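Local coordinates for protein xylulokinase (Brucella ovis, PDB 5VM1) that probably phosphorylates D-xylulose to D-xylulose 5-phosphate at the expense of ATP, as a member of the FGGY family of carbohydrate kinases, at residues Leu11-Gly16 against Thr62-Leu67; Lys21-Asp26 against Val32-Gly37. All coordinates share one frame; numbering follows the deposited sequence.

Interaction 1 of 2, residues Leu11-Gly16 against Thr62-Leu67; sequences LGLDLG and TAIEAL
Leu67, whose backbone N donates to Ala63 O one helical turn back at 2.9 Å, meets Leu11 of the strand at a pair of methyl groups. Leu67 CD2 lies 3.7 Å from Leu11 CD1, and the two side chains run antiparallel past each other. Both leucines place CG anti to the backbone N (chi1 172° for Leu11, -157° for Leu67), which extends each chain into the interface. A turn earlier, Ile64 forms a looser contact: its CG1 approaches Leu13 CD2 to 4.4 Å. The Leu13 and Ile64 CA atoms, 8.9 Å apart, are the nearest across the two segments, a spacing bridged by the ends of the two side chains. Here is a helix laid on a sheet, in the N-terminal domain of an actin-like ATPase fold: strand 9-15 runs through the interior of the mixed sheet, and helix 53-70 covers the face carrying Leu11 and Leu13. The contact between these segments is entirely apolar and buried. Strand 19-26 adds to the packing, with Ala22 touching Leu13 and Ala63, and Leu24 reaching Leu67. Asp14, predicted to be important for activity, turns to the other side of the strand, where helix 433-446 packs and where Asp14 OD1 hydrogen-bonds Ser84 OG.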
# COMPACT_ATOMS: atom_id res chain seq x y z
N LEU A 11 11.83 -14.69 -9.54
CA LEU A 11 12.35 -13.36 -9.28
C LEU A 11 11.18 -12.41 -9.04
O LEU A 11 10.20 -12.45 -9.79
CB LEU A 11 13.19 -12.87 -10.46
CG LEU A 11 13.65 -11.42 -10.41
CD1 LEU A 11 14.82 -11.24 -9.42
CD2 LEU A 11 14.02 -10.93 -11.79
N GLY A 12 11.28 -11.59 -8.00
CA GLY A 12 10.30 -10.54 -7.74
C GLY A 12 10.95 -9.18 -7.86
O GLY A 12 12.05 -8.97 -7.35
N LEU A 13 10.27 -8.25 -8.54
CA LEU A 13 10.74 -6.87 -8.71
C LEU A 13 9.72 -5.94 -8.08
O LEU A 13 8.60 -5.82 -8.58
CB LEU A 13 10.94 -6.51 -10.17
CG LEU A 13 11.95 -7.38 -10.90
CD1 LEU A 13 12.00 -7.05 -12.40
CD2 LEU A 13 13.29 -7.26 -10.22
N ASP A 14 10.12 -5.25 -7.00
CA ASP A 14 9.29 -4.23 -6.36
C ASP A 14 9.80 -2.86 -6.76
O ASP A 14 10.89 -2.45 -6.36
CB ASP A 14 9.27 -4.37 -4.83
CG ASP A 14 8.23 -3.44 -4.18
OD1 ASP A 14 7.26 -3.05 -4.87
OD2 ASP A 14 8.39 -3.08 -3.00
N LEU A 15 9.01 -2.15 -7.54
CA LEU A 15 9.31 -0.78 -7.92
C LEU A 15 8.64 0.14 -6.88
O LEU A 15 7.44 0.45 -6.94
CB LEU A 15 8.87 -0.54 -9.36
CG LEU A 15 8.70 0.85 -9.94
CD1 LEU A 15 9.93 1.62 -9.62
CD2 LEU A 15 8.45 0.75 -11.47
N GLY A 16 9.39 0.52 -5.86
CA GLY A 16 8.85 1.41 -4.85
C GLY A 16 9.14 2.85 -5.19
O GLY A 16 9.78 3.19 -6.19
N THR A 62 20.23 -2.06 -12.44
CA THR A 62 21.28 -2.11 -11.44
C THR A 62 21.08 -3.29 -10.52
O THR A 62 22.00 -4.08 -10.29
CB THR A 62 21.30 -0.79 -10.65
OG1 THR A 62 21.90 0.25 -11.43
CG2 THR A 62 22.03 -0.92 -9.31
N ALA A 63 19.86 -3.46 -10.02
CA ALA A 63 19.59 -4.55 -9.08
C ALA A 63 19.59 -5.92 -9.77
O ALA A 63 20.04 -6.90 -9.18
CB ALA A 63 18.26 -4.29 -8.36
N ILE A 64 19.12 -6.01 -11.02
CA ILE A 64 19.13 -7.31 -11.70
C ILE A 64 20.56 -7.78 -11.93
O ILE A 64 20.92 -8.89 -11.54
CB ILE A 64 18.37 -7.25 -13.03
CG1 ILE A 64 16.86 -7.21 -12.79
CG2 ILE A 64 18.74 -8.45 -13.89
CD1 ILE A 64 16.09 -7.05 -14.08
N GLU A 65 21.39 -6.95 -12.58
CA GLU A 65 22.73 -7.43 -12.89
C GLU A 65 23.52 -7.66 -11.61
O GLU A 65 24.26 -8.64 -11.50
CB GLU A 65 23.47 -6.49 -13.84
N ALA A 66 23.31 -6.80 -10.60
CA ALA A 66 23.96 -7.02 -9.31
C ALA A 66 23.55 -8.35 -8.69
O ALA A 66 24.37 -9.03 -8.06
CB ALA A 66 23.62 -5.87 -8.36
N LEU A 67 22.29 -8.73 -8.87
CA LEU A 67 21.82 -10.03 -8.42
C LEU A 67 22.38 -11.15 -9.31
O LEU A 67 22.83 -12.18 -8.80
CB LEU A 67 20.29 -10.05 -8.41
CG LEU A 67 19.64 -11.08 -7.50
CD1 LEU A 67 19.85 -10.64 -6.10
CD2 LEU A 67 18.16 -11.22 -7.82

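Interaction 2 of 2, residues Lys21-Asp26 against Val32-Gly37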
# COMPACT_ATOMS: atom_id res chain seq x y z
N LYS A 21 13.54 -3.02 -5.65
CA LYS A 21 14.03 -4.17 -4.92
C LYS A 21 13.90 -5.39 -5.81
O LYS A 21 12.91 -5.52 -6.53
CB LYS A 21 13.25 -4.39 -3.62
CG LYS A 21 14.08 -4.96 -2.46
CD LYS A 21 13.53 -6.26 -1.91
CE LYS A 21 14.54 -6.97 -1.01
NZ LYS A 21 14.29 -6.81 0.47
N ALA A 22 14.94 -6.22 -5.85
CA ALA A 22 14.93 -7.46 -6.62
C ALA A 22 15.15 -8.62 -5.67
O ALA A 22 16.14 -8.65 -4.94
CB ALA A 22 16.02 -7.44 -7.69
N LEU A 23 14.25 -9.59 -5.70
CA LEU A 23 14.28 -10.68 -4.74
C LEU A 23 14.21 -11.99 -5.50
O LEU A 23 13.31 -12.19 -6.31
CB LEU A 23 13.11 -10.58 -3.76
CG LEU A 23 13.11 -11.61 -2.64
CD1 LEU A 23 14.32 -11.44 -1.78
CD2 LEU A 23 11.87 -11.45 -1.82
N LEU A 24 15.15 -12.88 -5.20
CA LEU A 24 15.23 -14.17 -5.87
C LEU A 24 14.97 -15.27 -4.87
O LEU A 24 15.63 -15.32 -3.82
CB LEU A 24 16.59 -14.35 -6.55
CG LEU A 24 16.75 -15.61 -7.39
CD1 LEU A 24 15.79 -15.64 -8.57
CD2 LEU A 24 18.18 -15.66 -7.87
N ILE A 25 14.04 -16.15 -5.21
CA ILE A 25 13.62 -17.24 -4.34
C ILE A 25 13.60 -18.54 -5.14
O ILE A 25 13.47 -18.55 -6.36
CB ILE A 25 12.23 -16.98 -3.72
CG1 ILE A 25 11.16 -16.97 -4.82
CG2 ILE A 25 12.22 -15.70 -2.85
CD1 ILE A 25 9.77 -17.05 -4.31
N ASP A 26 13.68 -19.65 -4.41
CA ASP A 26 13.70 -20.97 -5.00
C ASP A 26 12.30 -21.55 -4.95
O ASP A 26 11.34 -20.86 -4.60
CB ASP A 26 14.72 -21.86 -4.28
CG ASP A 26 14.42 -22.03 -2.79
OD1 ASP A 26 13.29 -22.44 -2.46
OD2 ASP A 26 15.31 -21.78 -1.96
N VAL A 32 17.14 -16.33 -1.85
CA VAL A 32 18.43 -16.73 -2.38
C VAL A 32 19.37 -15.54 -2.46
O VAL A 32 20.56 -15.66 -2.18
CB VAL A 32 18.25 -17.39 -3.77
CG1 VAL A 32 19.56 -17.44 -4.52
CG2 VAL A 32 17.62 -18.78 -3.68
N GLY A 33 18.82 -14.38 -2.80
CA GLY A 33 19.58 -13.15 -2.82
C GLY A 33 18.63 -12.01 -3.11
O GLY A 33 17.50 -12.21 -3.57
N ALA A 34 19.12 -10.80 -2.86
CA ALA A 34 18.33 -9.60 -3.06
C ALA A 34 19.26 -8.45 -3.39
O ALA A 34 20.40 -8.42 -2.94
CB ALA A 34 17.50 -9.25 -1.82
N ALA A 35 18.76 -7.49 -4.16
CA ALA A 35 19.57 -6.33 -4.51
C ALA A 35 18.65 -5.12 -4.61
O ALA A 35 17.44 -5.25 -4.81
CB ALA A 35 20.35 -6.53 -5.81
N HIS A 36 19.25 -3.94 -4.48
CA HIS A 36 18.52 -2.68 -4.44
C HIS A 36 19.11 -1.72 -5.47
O HIS A 36 20.33 -1.65 -5.64
CB HIS A 36 18.60 -2.05 -3.04
CG HIS A 36 17.56 -1.01 -2.79
ND1 HIS A 36 17.82 0.34 -2.85
CD2 HIS A 36 16.24 -1.13 -2.48
CE1 HIS A 36 16.71 1.02 -2.59
NE2 HIS A 36 15.74 0.15 -2.37
N GLY A 37 18.24 -0.94 -6.09
CA GLY A 37 18.64 0.15 -6.95
C GLY A 37 17.93 1.40 -6.50
O GLY A 37 16.71 1.40 -6.35
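The imidazole of His36 is approached at its edge, near the ring plane, by the aliphatic part of Lys21, with CG of Lys21 4.4 Å from CD2 of His36. The other flat group, the carboxylate of Asp26 at the far end of the ladder, has Val32 CG2 4.2 Å from its OD2, while its OD1 accepts a hydrogen bond from Ala28 N in the turn. Between these ends lies an antiparallel hairpin. Ala22 and Ala35 form a hydrogen-bonded pair: Ala22 N reaches Ala35 O at 2.9 Å, and Ala35 N returns the bond to Ala22 O. Farther along, Leu24 N donates to Gly33 O almost linearly (162° at the hydrogen). Leu24 O faces two residues, taking a bond of 2.7 Å from Val32 N and a weak one of 3.5 Å from Gly33 N. Two residues opposite one is the signature of a classic beta bulge. On one face, Lys21 bends at chi2 (-123°) and carries CE to within 3.8 Å of Ala34 CB, which Leu23 CD1 also touches, at 3.9 Å. The lysine continues to Asp430, with which NZ forms a salt bridge, and its side chain passes close to that of Asp14. On the other face, Leu24 and Val32 extend alongside each other in a common direction, CD2 of Leu24 meeting CG1 of Val32. Strand 31-38 borders the sheet within this chain, and strand 19-26 is flanked on its inner side by strand 9-15. Helix 433-446 packs on Lys21, Leu23 and Ile25, whereas helix 53-70 covers Ala22, Leu24 and Ala35.

How the interactions relate
The two contacts, with centres 6 Å apart, belong to one side of the six-stranded sheet of the N-terminal domain, at the end bordered by strand 31-38. In chain order come 11-16, 21-26, 32-37 and 62-67, so the hairpin of interaction 2 is made between the strand and the helix that interaction 1 brings together. Gly12 N lies 2.7 Å from Leu23 O, a probable hydrogen bond joining strands 9-15 and 19-26. Helix 53-70 lies on one face and spans all three strands, Leu67 CD1 packing on Ala34 N. Asp14, predicted to matter for activity, and Lys21 come close together near the end of strand 9-15, on the face under helix 433-446.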